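Local structure of family 88 glycosyl hydrolase (Bacteroides thetaiotaomicron, 5NOA) at residues Y43-H48 against L78-G83; K102-Y105 against D110-L113; L203-R206 against Y210-P213; G302-F307 against V372-S377. The protein probably acts as a carbohydrate-cleaving enzyme of the family 88 type on complex plant polysaccharides such as gum arabic. All coordinates share one frame; numbering follows the deposited sequence.

In the fold
Followed from the N terminus, the four contacts come in series; none encloses or crosses another. Contact 1 closes a 29-residue loop, mostly helix 56-72, and joins the end of helix 29-47 to helix 75-87. Contact 2 folds back a short turn in the long connection before helix 120-130, and contact 3 does the same after strand 203-204, ahead of helix 226-242. Contact 4 spans 64 residues, helix 310-328 among them, and brings the ends of helices 289-304 and 358-377 together. Helix 358-377 packs on helix 29-47, so the chain's first and last helices lie side by side. Centres of contacts 2 and 4 lie about 37 Å apart, on opposite sides of the chain's centre.

Contact 1: Y43-H48 against L78-G83; sequences YWQTNH and LEYSKG
Tyr-80 meets the end of helix 29-47 twice, with its ring against Gln-45 and its hydroxyl against the backbone of His-48. Gln-45 CG sits over the middle of the ring as a CH-pi contact, 3.6 Å from the Tyr-80 centroid. The extended Gln-45 chain then runs back toward Tyr-80 CB, so the two side chains slide past each other in opposite directions with the amide stacked on the ring, planes 14° apart. Tyr-80 OH donates to His-48 O at 2.6 Å, in the carbonyl plane and on a lone pair. The same Tyr-80 OH accepts a bond from a water at 2.7 Å, and this water accepts the indole N-H of Trp-44 NE1 at 3.1 Å. Helices 29-47 and 75-87 belong to the six-hairpin, (alpha/alpha)6-barrel architecture of this clan, and this contact joins them directly, although helix 56-72 intervenes in sequence. With chi1 at -165° the Tyr-80 ring swings away from its own backbone N and points at helix 29-47. Shortened to an alanine, Tyr-80 would probably leave His-48 O and the water without their phenol partner and the Gln-45 amide without its stack. Further out, His-48 ND1 donates to Trp-44 O at 2.9 Å, and its ring lies over the indole face. Gln-45 NE2 is held by Tyr-61, whose ring stacks on Trp-44, and His-51 meets Tyr-80 edge-to-face.

Contact 2: K102-Y105 against D110-L113; sequences KYSY and DYVL
Lys-102 lies across one face of Tyr-111, the central residue of an inverse gamma turn in the long connection between helices 75-87 and 120-130. Lys-102 CB stands 3.9 Å from the centroid of the Tyr-111 ring, offset toward the rim as a CH-pi contact, and the aliphatic chain crosses the ring obliquely until Lys-102 CD comes 3.6 Å from Tyr-111 OH. Tyr-111 CG is anti to its own carbonyl carbon (chi1 -78°), which turns the ring back toward segment 102-105. A bend at the last torsion of Lys-102 (chi4 73°) brings its ammonium alongside Asp-110; the salt bridge to Asp-110 OD2 is long, and the amine is also hydrogen-bonded to Asn-100 O. The two backbones are also joined directly: Lys-102 N donates to Asp-110 O at 3.0 Å, whereas the return bond from Leu-113 N to Lys-102 O is weak. Tyr-103 CB packs on Leu-113, 3.8 Å from Leu-113 CB; the Tyr-103 hydroxyl leads away to Asp-154 and Asn-152, while Leu-113 rests on Gln-147 of helix 135-149. Ser-104 O approaches the Tyr-111 ring at the edge, near its plane, 3.1 Å from Tyr-111 CD2. Beyond that edge one water is bonded to Ser-104 OG and donates to Tyr-105 O, and the same water lies 2.8 Å from Tyr-111 OH, to which it is hydrogen-bonded.

Contact 3: L203-R206 against Y210-P213; sequences LYYR and YVYP
Val-211 rides over one face of the Tyr-205 ring, its CA 3.8 Å from the ring centroid and almost on the normal, a CH-pi contact. The two side chains cross at about a right angle, and Val-211 CG2 closes on Tyr-205 CD2 at 3.5 Å. On either side along the chain, Tyr-210 O comes obliquely to within 3.3 Å of Tyr-205 CD1, and Tyr-212 CB touches the phenol oxygen. Beside this centre a second CH-pi contact forms, between Arg-206 and Tyr-210. Arg-206 CG takes the crowded position between backbone N and carbonyl carbon (chi1 72°), and a bend at chi3 lays the chain across the Tyr-210 ring, with Arg-206 CD 3.3 Å from its centroid. The guanidinium runs on past the phenol at 30° to the ring plane, and also makes a cation-pi contact with Trp-225. This is a short surface loop between strand 203-204 and helix 226-242 of the helical barrel. At the polar edge Tyr-205 OH is bonded to Asp-198, and accepts a weak bond from Tyr-212 N at 3.4 Å. A leucine in place of Tyr-205 would probably leave Asp-198 and Tyr-212 N without this partner and take away the flat surface under Val-211. Stacked on Phe-224 as well, the Tyr-205 side chain offers its ring to apolar and stacking contacts, with its polar bonds at the phenol oxygen.

Contact 4: G302-F307 against V372-S377; sequences GVNNGF and VRYLES
Asn-304, in the last turn of helix 289-304, turns its amide against Tyr-374 of helix 358-377 without a direct hydrogen bond. Its CG is anti to the carbonyl carbon (chi1 -75°), which points the amide at helix 358-377. Asn-304 OD1 then lies 3.6 Å from Tyr-374 CB and at the ring edge, 3.9 Å from Tyr-374 CD1, and accepts a weak hydrogen bond from Gln-300. The other branch, Asn-304 ND2, comes 3.6 Å from Tyr-374 N and touches Arg-373 CB, but its hydrogen bond goes to Glu-370, one turn earlier on the same helix. The side chains cross at about a right angle, amide and ring planes 18° apart. These are the C-terminal ends of two helices of the (alpha/alpha)6 barrel, with helix 310-328 packing beside them through Gln-314 on Tyr-374. Tyr-374 CG stands opposite its backbone N (chi1 165°), placing Tyr-374 CD1 near Asn-304 OD1. Arg-373 starts toward Asn-304 but runs extended to NE and away, to salt bridges with Glu-67 and Glu-370. Helix 289-304 ends in a Schellman motif: Phe-307 N donates to Gly-302 O at 2.9 Å, Gly-306 N to Val-303 O only weakly, and Gly-306 has the positive phi of the motif. Near the other helix end Ser-377 OG donates to Tyr-374 O at 2.7 Å, beside the bond from Ser-377 N.

Contact 1: Y43-H48 against L78-G83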
loop_
_atom_site.group_PDB
_atom_site.type_symbol
_atom_site.label_atom_id
_atom_site.label_comp_id
_atom_site.label_asym_id
_atom_site.label_seq_id
_atom_site.Cartn_x
_atom_site.Cartn_y
_atom_site.Cartn_z
ATOM N N TYR A 43 10.911 2.323 -17.151
ATOM C CA TYR A 43 12.079 2.988 -16.561
ATOM C C TYR A 43 12.577 2.143 -15.376
ATOM O O TYR A 43 13.782 1.899 -15.226
ATOM C CB TYR A 43 11.723 4.415 -16.149
ATOM C CG TYR A 43 12.826 5.126 -15.446
ATOM C CD1 TYR A 43 13.805 5.814 -16.131
ATOM C CD2 TYR A 43 12.911 5.090 -14.069
ATOM C CE1 TYR A 43 14.819 6.478 -15.455
ATOM C CE2 TYR A 43 13.923 5.728 -13.381
ATOM C CZ TYR A 43 14.879 6.413 -14.079
ATOM O OH TYR A 43 15.870 7.038 -13.390
ATOM N N TRP A 44 11.639 1.763 -14.518
ATOM C CA TRP A 44 12.040 1.035 -13.324
ATOM C C TRP A 44 12.716 -0.294 -13.705
ATOM O O TRP A 44 13.798 -0.645 -13.217
ATOM C CB TRP A 44 10.871 0.796 -12.393
ATOM C CG TRP A 44 11.309 0.105 -11.197
ATOM C CD1 TRP A 44 11.265 -1.254 -10.981
ATOM C CD2 TRP A 44 11.962 0.664 -10.092
ATOM N NE1 TRP A 44 11.836 -1.563 -9.803
ATOM C CE2 TRP A 44 12.251 -0.412 -9.196
ATOM C CE3 TRP A 44 12.322 1.951 -9.733
ATOM C CZ2 TRP A 44 12.946 -0.226 -8.011
ATOM C CZ3 TRP A 44 12.971 2.132 -8.473
ATOM C CH2 TRP A 44 13.260 1.044 -7.657
ATOM N N GLN A 45 12.065 -1.049 -14.574
ATOM C CA GLN A 45 12.590 -2.384 -14.912
ATOM C C GLN A 45 13.919 -2.324 -15.677
ATOM O O GLN A 45 14.813 -3.134 -15.438
ATOM C CB GLN A 45 11.541 -3.209 -15.632
ATOM C CG GLN A 45 10.375 -3.534 -14.721
ATOM C CD GLN A 45 9.253 -4.338 -15.343
ATOM O OE1 GLN A 45 9.299 -4.707 -16.521
ATOM N NE2 GLN A 45 8.208 -4.598 -14.557
ATOM N N THR A 46 14.047 -1.304 -16.536
ATOM C CA THR A 46 15.302 -1.084 -17.254
ATOM C C THR A 46 16.451 -0.818 -16.307
ATOM O O THR A 46 17.576 -1.275 -16.528
ATOM C CB THR A 46 15.149 0.089 -18.257
ATOM O OG1 THR A 46 14.251 -0.335 -19.275
ATOM C CG2 THR A 46 16.467 0.504 -18.869
ATOM N N ASN A 47 16.182 -0.040 -15.274
ATOM C CA ASN A 47 17.216 0.352 -14.345
ATOM C C ASN A 47 17.460 -0.674 -13.217
ATOM O O ASN A 47 18.404 -0.542 -12.464
ATOM C CB ASN A 47 16.859 1.743 -13.826
ATOM C CG ASN A 47 17.180 2.814 -14.843
ATOM O OD1 ASN A 47 18.340 3.103 -15.038
ATOM N ND2 ASN A 47 16.180 3.370 -15.528
ATOM N N HIS A 48 16.602 -1.696 -13.140
ATOM C CA HIS A 48 16.713 -2.780 -12.149
ATOM C C HIS A 48 16.607 -4.161 -12.809
ATOM O O HIS A 48 15.670 -4.897 -12.557
ATOM C CB HIS A 48 15.686 -2.581 -11.051
ATOM C CG HIS A 48 15.857 -1.289 -10.352
ATOM N ND1 HIS A 48 15.314 -0.109 -10.808
ATOM C CD2 HIS A 48 16.605 -0.974 -9.273
ATOM C CE1 HIS A 48 15.692 0.877 -10.013
ATOM N NE2 HIS A 48 16.472 0.378 -9.072
ATOM N N LEU A 78 4.672 -9.516 -16.212
ATOM C CA LEU A 78 4.486 -10.810 -15.538
ATOM C C LEU A 78 5.818 -11.519 -15.341
ATOM O O LEU A 78 6.116 -12.029 -14.266
ATOM C CB LEU A 78 3.526 -11.680 -16.331
ATOM C CG LEU A 78 3.280 -13.085 -15.770
ATOM C CD1 LEU A 78 2.722 -12.999 -14.355
ATOM C CD2 LEU A 78 2.332 -13.843 -16.678
ATOM N N GLU A 79 6.633 -11.512 -16.386
ATOM C CA GLU A 79 7.926 -12.145 -16.298
ATOM C C GLU A 79 8.821 -11.541 -15.223
ATOM O O GLU A 79 9.563 -12.257 -14.550
ATOM C CB GLU A 79 8.613 -12.170 -17.665
ATOM C CG GLU A 79 7.884 -13.098 -18.651
ATOM C CD GLU A 79 7.489 -14.477 -18.078
ATOM O OE1 GLU A 79 8.415 -15.231 -17.684
ATOM O OE2 GLU A 79 6.248 -14.814 -18.028
ATOM N N TYR A 80 8.745 -10.234 -15.037
ATOM C CA TYR A 80 9.564 -9.561 -14.048
ATOM C C TYR A 80 9.199 -9.979 -12.631
ATOM O O TYR A 80 10.072 -10.269 -11.827
ATOM C CB TYR A 80 9.419 -8.048 -14.231
ATOM C CG TYR A 80 10.468 -7.238 -13.511
ATOM C CD1 TYR A 80 11.723 -7.059 -14.036
ATOM C CD2 TYR A 80 10.176 -6.597 -12.304
ATOM C CE1 TYR A 80 12.686 -6.328 -13.395
ATOM C CE2 TYR A 80 11.123 -5.843 -11.668
ATOM C CZ TYR A 80 12.364 -5.699 -12.224
ATOM O OH TYR A 80 13.302 -4.917 -11.569
ATOM N N SER A 81 7.888 -10.025 -12.338
ATOM C CA SER A 81 7.474 -10.517 -11.014
ATOM C C SER A 81 7.756 -12.022 -10.810
ATOM O O SER A 81 8.143 -12.438 -9.712
ATOM C CB SER A 81 6.027 -10.181 -10.703
ATOM O OG SER A 81 5.871 -8.820 -10.403
ATOM N N LYS A 82 7.563 -12.836 -11.853
ATOM C CA LYS A 82 7.900 -14.255 -11.752
ATOM C C LYS A 82 9.392 -14.419 -11.459
ATOM O O LYS A 82 9.769 -15.251 -10.627
ATOM C CB LYS A 82 7.601 -14.998 -13.046
ATOM C CG LYS A 82 6.153 -15.291 -13.262
ATOM C CD LYS A 82 6.011 -16.035 -14.566
ATOM C CE LYS A 82 4.588 -16.409 -14.828
ATOM N NZ LYS A 82 4.482 -16.907 -16.231
ATOM N N GLY A 83 10.233 -13.612 -12.103
ATOM C CA GLY A 83 11.668 -13.717 -11.864
ATOM C C GLY A 83 12.041 -13.388 -10.433
ATOM O O GLY A 83 12.884 -14.050 -9.818
HETATM O O HOH W 1 13.041 -4.354 -8.989
#

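Contact 2: K102-Y105 against D110-L113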
loop_
_atom_site.group_PDB
_atom_site.type_symbol
_atom_site.label_atom_id
_atom_site.label_comp_id
_atom_site.label_asym_id
_atom_site.label_seq_id
_atom_site.Cartn_x
_atom_site.Cartn_y
_atom_site.Cartn_z
ATOM N N LYS A 102 10.210 -14.215 14.758
ATOM C CA LYS A 102 9.968 -12.918 15.373
ATOM C C LYS A 102 9.100 -12.032 14.500
ATOM O O LYS A 102 9.016 -12.221 13.292
ATOM C CB LYS A 102 11.300 -12.237 15.717
ATOM C CG LYS A 102 12.119 -13.030 16.775
ATOM C CD LYS A 102 13.518 -12.492 17.024
ATOM C CE LYS A 102 14.331 -13.356 17.964
ATOM N NZ LYS A 102 14.751 -14.615 17.289
ATOM N N TYR A 103 8.474 -11.067 15.152
ATOM C CA TYR A 103 7.584 -10.130 14.482
ATOM C C TYR A 103 7.753 -8.679 14.830
ATOM O O TYR A 103 6.984 -7.841 14.365
ATOM C CB TYR A 103 6.122 -10.535 14.600
ATOM C CG TYR A 103 5.493 -10.581 15.946
ATOM C CD1 TYR A 103 5.677 -11.687 16.775
ATOM C CD2 TYR A 103 4.611 -9.598 16.353
ATOM C CE1 TYR A 103 5.024 -11.769 17.995
ATOM C CE2 TYR A 103 3.931 -9.686 17.534
ATOM C CZ TYR A 103 4.134 -10.775 18.366
ATOM O OH TYR A 103 3.458 -10.914 19.556
ATOM N N SER A 104 8.782 -8.346 15.626
ATOM C CA SER A 104 9.258 -6.965 15.706
ATOM C C SER A 104 10.076 -6.646 14.458
ATOM O O SER A 104 10.106 -7.444 13.530
ATOM C CB SER A 104 10.055 -6.809 16.981
ATOM O OG SER A 104 11.087 -7.758 17.030
ATOM N N TYR A 105 10.700 -5.456 14.378
ATOM C CA TYR A 105 11.419 -5.114 13.156
ATOM C C TYR A 105 12.704 -5.927 13.026
ATOM O O TYR A 105 13.561 -5.932 13.914
ATOM C CB TYR A 105 11.798 -3.621 13.128
ATOM C CG TYR A 105 12.440 -3.230 11.802
ATOM C CD1 TYR A 105 13.782 -3.383 11.568
ATOM C CD2 TYR A 105 11.662 -2.788 10.754
ATOM C CE1 TYR A 105 14.323 -3.080 10.330
ATOM C CE2 TYR A 105 12.194 -2.465 9.523
ATOM C CZ TYR A 105 13.518 -2.641 9.314
ATOM O OH TYR A 105 14.067 -2.350 8.070
ATOM N N ASP A 110 15.050 -14.767 10.535
ATOM C CA ASP A 110 14.179 -15.170 11.611
ATOM C C ASP A 110 12.867 -14.368 11.635
ATOM O O ASP A 110 11.964 -14.734 12.387
ATOM C CB ASP A 110 14.851 -14.956 12.993
ATOM C CG ASP A 110 15.998 -15.883 13.264
ATOM O OD1 ASP A 110 16.223 -16.828 12.501
ATOM O OD2 ASP A 110 16.657 -15.657 14.311
ATOM N N TYR A 111 12.768 -13.285 10.857
ATOM C CA TYR A 111 11.649 -12.357 10.958
ATOM C C TYR A 111 10.482 -12.779 10.075
ATOM O O TYR A 111 9.885 -11.981 9.357
ATOM C CB TYR A 111 12.160 -10.925 10.718
ATOM C CG TYR A 111 12.840 -10.457 11.977
ATOM C CD1 TYR A 111 14.146 -10.835 12.279
ATOM C CD2 TYR A 111 12.167 -9.687 12.911
ATOM C CE1 TYR A 111 14.719 -10.505 13.485
ATOM C CE2 TYR A 111 12.739 -9.334 14.115
ATOM C CZ TYR A 111 14.023 -9.747 14.409
ATOM O OH TYR A 111 14.587 -9.370 15.601
ATOM N N VAL A 112 10.120 -14.041 10.209
ATOM C CA VAL A 112 9.121 -14.670 9.368
ATOM C C VAL A 112 7.714 -14.171 9.645
ATOM O O VAL A 112 6.878 -14.122 8.742
ATOM C CB VAL A 112 9.216 -16.211 9.570
ATOM C CG1 VAL A 112 8.115 -16.972 8.830
ATOM C CG2 VAL A 112 10.575 -16.732 9.172
ATOM N N LEU A 113 7.468 -13.784 10.888
ATOM C CA LEU A 113 6.153 -13.305 11.323
ATOM C C LEU A 113 5.983 -11.795 11.262
ATOM O O LEU A 113 4.936 -11.271 11.642
ATOM C CB LEU A 113 5.839 -13.831 12.722
ATOM C CG LEU A 113 5.761 -15.356 12.837
ATOM C CD1 LEU A 113 5.600 -15.737 14.303
ATOM C CD2 LEU A 113 4.665 -15.889 11.933
HETATM O O HOH W 2 13.542 -6.866 16.415
#

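Contact 3: L203-R206 against Y210-P213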
loop_
_atom_site.group_PDB
_atom_site.type_symbol
_atom_site.label_atom_id
_atom_site.label_comp_id
_atom_site.label_asym_id
_atom_site.label_seq_id
_atom_site.Cartn_x
_atom_site.Cartn_y
_atom_site.Cartn_z
ATOM N N LEU A 203 -7.852 9.467 11.563
ATOM C CA LEU A 203 -6.604 9.076 10.906
ATOM C C LEU A 203 -5.845 8.137 11.834
ATOM O O LEU A 203 -6.123 8.059 13.031
ATOM C CB LEU A 203 -5.760 10.338 10.636
ATOM C CG LEU A 203 -6.296 11.325 9.600
ATOM C CD1 LEU A 203 -5.422 12.547 9.544
ATOM C CD2 LEU A 203 -6.441 10.729 8.226
ATOM N N TYR A 204 -4.906 7.401 11.238
ATOM C CA TYR A 204 -4.042 6.494 11.960
ATOM C C TYR A 204 -2.687 7.119 12.261
ATOM O O TYR A 204 -1.992 7.614 11.371
ATOM C CB TYR A 204 -3.771 5.235 11.123
ATOM C CG TYR A 204 -4.928 4.266 11.071
ATOM C CD1 TYR A 204 -5.964 4.473 10.160
ATOM C CD2 TYR A 204 -5.036 3.190 11.904
ATOM C CE1 TYR A 204 -7.051 3.648 10.087
ATOM C CE2 TYR A 204 -6.131 2.321 11.826
ATOM C CZ TYR A 204 -7.133 2.592 10.946
ATOM O OH TYR A 204 -8.221 1.765 10.857
ATOM N N TYR A 205 -2.273 6.986 13.506
ATOM C CA TYR A 205 -0.888 7.227 13.858
ATOM C C TYR A 205 -0.010 6.145 13.241
ATOM O O TYR A 205 -0.437 5.017 13.055
ATOM C CB TYR A 205 -0.733 7.250 15.383
ATOM C CG TYR A 205 -1.457 8.433 16.040
ATOM C CD1 TYR A 205 -0.988 9.735 15.893
ATOM C CD2 TYR A 205 -2.604 8.248 16.781
ATOM C CE1 TYR A 205 -1.642 10.802 16.488
ATOM C CE2 TYR A 205 -3.289 9.305 17.352
ATOM C CZ TYR A 205 -2.796 10.580 17.218
ATOM O OH TYR A 205 -3.472 11.645 17.777
ATOM N N ARG A 206 1.242 6.483 13.030
ATOM C CA ARG A 206 2.122 5.518 12.405
ATOM C C ARG A 206 2.397 4.272 13.272
ATOM O O ARG A 206 2.683 3.197 12.736
ATOM C CB ARG A 206 3.392 6.154 11.910
ATOM C CG ARG A 206 4.333 6.563 12.990
ATOM C CD ARG A 206 5.289 7.612 12.490
ATOM N NE ARG A 206 6.279 7.125 11.576
ATOM C CZ ARG A 206 7.202 7.884 10.946
ATOM N NH1 ARG A 206 7.322 9.250 11.063
ATOM N NH2 ARG A 206 8.053 7.287 10.126
ATOM N N TYR A 210 3.348 7.655 18.598
ATOM C CA TYR A 210 3.080 8.975 17.979
ATOM C C TYR A 210 1.794 9.609 18.389
ATOM O O TYR A 210 1.425 10.674 17.888
ATOM C CB TYR A 210 3.139 8.818 16.450
ATOM C CG TYR A 210 4.539 8.727 15.963
ATOM C CD1 TYR A 210 5.251 7.527 16.056
ATOM C CD2 TYR A 210 5.194 9.862 15.443
ATOM C CE1 TYR A 210 6.566 7.459 15.612
ATOM C CE2 TYR A 210 6.509 9.809 15.005
ATOM C CZ TYR A 210 7.193 8.614 15.103
ATOM O OH TYR A 210 8.479 8.539 14.647
ATOM N N VAL A 211 1.115 9.033 19.375
ATOM C CA VAL A 211 -0.155 9.535 19.822
ATOM C C VAL A 211 -0.088 10.918 20.564
ATOM O O VAL A 211 0.727 11.199 21.415
ATOM C CB VAL A 211 -0.917 8.415 20.574
ATOM C CG1 VAL A 211 -2.316 8.834 20.994
ATOM C CG2 VAL A 211 -1.011 7.146 19.713
ATOM N N TYR A 212 -1.027 11.781 20.204
ATOM C CA TYR A 212 -1.254 13.074 20.873
ATOM C C TYR A 212 -1.932 12.852 22.236
ATOM O O TYR A 212 -2.714 11.903 22.381
ATOM C CB TYR A 212 -2.185 13.853 19.950
ATOM C CG TYR A 212 -2.552 15.231 20.423
ATOM C CD1 TYR A 212 -3.689 15.426 21.197
ATOM C CD2 TYR A 212 -1.822 16.326 20.030
ATOM C CE1 TYR A 212 -4.055 16.705 21.621
ATOM C CE2 TYR A 212 -2.166 17.599 20.455
ATOM C CZ TYR A 212 -3.276 17.780 21.267
ATOM O OH TYR A 212 -3.601 19.060 21.658
ATOM N N PRO A 213 -1.691 13.681 23.245
ATOM C CA PRO A 213 -0.860 14.860 23.227
ATOM C C PRO A 213 0.594 14.624 23.627
ATOM O O PRO A 213 1.369 15.553 23.593
ATOM C CB PRO A 213 -1.541 15.770 24.266
ATOM C CG PRO A 213 -2.016 14.802 25.279
ATOM C CD PRO A 213 -2.539 13.641 24.459
#

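Contact 4: G302-F307 against V372-S377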
loop_
_atom_site.group_PDB
_atom_site.type_symbol
_atom_site.label_atom_id
_atom_site.label_comp_id
_atom_site.label_asym_id
_atom_site.label_seq_id
_atom_site.Cartn_x
_atom_site.Cartn_y
_atom_site.Cartn_z
ATOM N N GLY A 302 -12.092 3.633 -4.166
ATOM C CA GLY A 302 -13.352 3.684 -3.403
ATOM C C GLY A 302 -14.500 4.326 -4.146
ATOM O O GLY A 302 -15.665 3.890 -3.999
ATOM N N VAL A 303 -14.185 5.352 -4.940
ATOM C CA VAL A 303 -15.204 5.965 -5.836
ATOM C C VAL A 303 -15.605 4.951 -6.916
ATOM O O VAL A 303 -16.817 4.747 -7.144
ATOM C CB VAL A 303 -14.639 7.252 -6.459
ATOM C CG1 VAL A 303 -15.481 7.747 -7.632
ATOM C CG2 VAL A 303 -14.543 8.336 -5.397
ATOM N N ASN A 304 -14.641 4.284 -7.534
ATOM C CA ASN A 304 -14.925 3.362 -8.628
ATOM C C ASN A 304 -15.632 2.101 -8.163
ATOM O O ASN A 304 -16.222 1.418 -8.988
ATOM C CB ASN A 304 -13.633 2.910 -9.290
ATOM C CG ASN A 304 -12.994 3.929 -10.174
ATOM O OD1 ASN A 304 -13.584 4.926 -10.554
ATOM N ND2 ASN A 304 -11.744 3.641 -10.581
ATOM N N ASN A 305 -15.601 1.787 -6.874
ATOM C CA ASN A 305 -16.159 0.541 -6.396
ATOM C C ASN A 305 -17.305 0.753 -5.438
ATOM O O ASN A 305 -17.740 -0.187 -4.808
ATOM C CB ASN A 305 -15.071 -0.379 -5.870
ATOM C CG ASN A 305 -14.191 -0.874 -6.970
ATOM O OD1 ASN A 305 -14.436 -1.950 -7.519
ATOM N ND2 ASN A 305 -13.180 -0.088 -7.336
ATOM N N GLY A 306 -17.834 1.967 -5.394
ATOM C CA GLY A 306 -19.122 2.211 -4.807
ATOM C C GLY A 306 -19.162 2.383 -3.314
ATOM O O GLY A 306 -20.218 2.292 -2.709
ATOM N N PHE A 307 -18.011 2.653 -2.733
ATOM C CA PHE A 307 -17.922 2.898 -1.297
ATOM C C PHE A 307 -17.809 4.343 -0.901
ATOM O O PHE A 307 -18.123 4.679 0.246
ATOM C CB PHE A 307 -16.762 2.096 -0.733
ATOM C CG PHE A 307 -16.927 0.633 -0.921
ATOM C CD1 PHE A 307 -17.905 -0.056 -0.222
ATOM C CD2 PHE A 307 -16.157 -0.053 -1.831
ATOM C CE1 PHE A 307 -18.087 -1.403 -0.418
ATOM C CE2 PHE A 307 -16.340 -1.407 -2.041
ATOM C CZ PHE A 307 -17.301 -2.082 -1.328
ATOM N N VAL A 372 -6.833 4.949 -14.919
ATOM C CA VAL A 372 -7.267 4.413 -16.213
ATOM C C VAL A 372 -8.656 3.815 -16.107
ATOM O O VAL A 372 -9.512 4.055 -16.972
ATOM C CB VAL A 372 -6.256 3.386 -16.751
ATOM C CG1 VAL A 372 -6.808 2.654 -17.973
ATOM C CG2 VAL A 372 -4.956 4.045 -17.085
ATOM N N ARG A 373 -8.887 3.042 -15.052
ATOM C CA ARG A 373 -10.207 2.445 -14.844
ATOM C C ARG A 373 -11.324 3.489 -14.726
ATOM O O ARG A 373 -12.403 3.360 -15.319
ATOM C CB ARG A 373 -10.202 1.474 -13.668
ATOM C CG ARG A 373 -9.206 0.320 -13.869
ATOM C CD ARG A 373 -9.236 -0.662 -12.728
ATOM N NE ARG A 373 -8.176 -1.692 -12.848
ATOM C CZ ARG A 373 -7.043 -1.717 -12.156
ATOM N NH1 ARG A 373 -6.699 -0.791 -11.229
ATOM N NH2 ARG A 373 -6.212 -2.736 -12.381
ATOM N N TYR A 374 -11.059 4.561 -13.992
ATOM C CA TYR A 374 -12.008 5.681 -13.910
ATOM C C TYR A 374 -12.237 6.332 -15.282
ATOM O O TYR A 374 -13.389 6.523 -15.708
ATOM C CB TYR A 374 -11.485 6.723 -12.909
ATOM C CG TYR A 374 -12.195 8.033 -13.027
ATOM C CD1 TYR A 374 -13.533 8.138 -12.691
ATOM C CD2 TYR A 374 -11.536 9.149 -13.473
ATOM C CE1 TYR A 374 -14.206 9.332 -12.816
ATOM C CE2 TYR A 374 -12.198 10.351 -13.587
ATOM C CZ TYR A 374 -13.533 10.435 -13.263
ATOM O OH TYR A 374 -14.182 11.659 -13.414
ATOM N N LEU A 375 -11.164 6.685 -15.982
ATOM C CA LEU A 375 -11.311 7.378 -17.249
ATOM C C LEU A 375 -12.054 6.542 -18.279
ATOM O O LEU A 375 -12.807 7.089 -19.074
ATOM C CB LEU A 375 -9.961 7.835 -17.772
ATOM C CG LEU A 375 -9.267 8.898 -16.936
ATOM C CD1 LEU A 375 -7.841 9.038 -17.420
ATOM C CD2 LEU A 375 -10.006 10.235 -16.940
ATOM N N GLU A 376 -11.814 5.231 -18.275
ATOM C CA GLU A 376 -12.454 4.376 -19.253
ATOM C C GLU A 376 -13.953 4.235 -19.005
ATOM O O GLU A 376 -14.667 3.826 -19.933
ATOM C CB GLU A 376 -11.758 3.009 -19.311
ATOM C CG GLU A 376 -10.372 3.091 -19.954
ATOM C CD GLU A 376 -9.673 1.786 -20.139
ATOM O OE1 GLU A 376 -8.594 1.780 -20.801
ATOM O OE2 GLU A 376 -10.146 0.790 -19.585
ATOM N N SER A 377 -14.408 4.558 -17.792
ATOM C CA SER A 377 -15.865 4.541 -17.417
ATOM C C SER A 377 -16.614 5.705 -18.035
ATOM O O SER A 377 -17.816 5.678 -18.123
ATOM C CB SER A 377 -16.055 4.613 -15.838
ATOM O OG SER A 377 -15.929 5.969 -15.186
#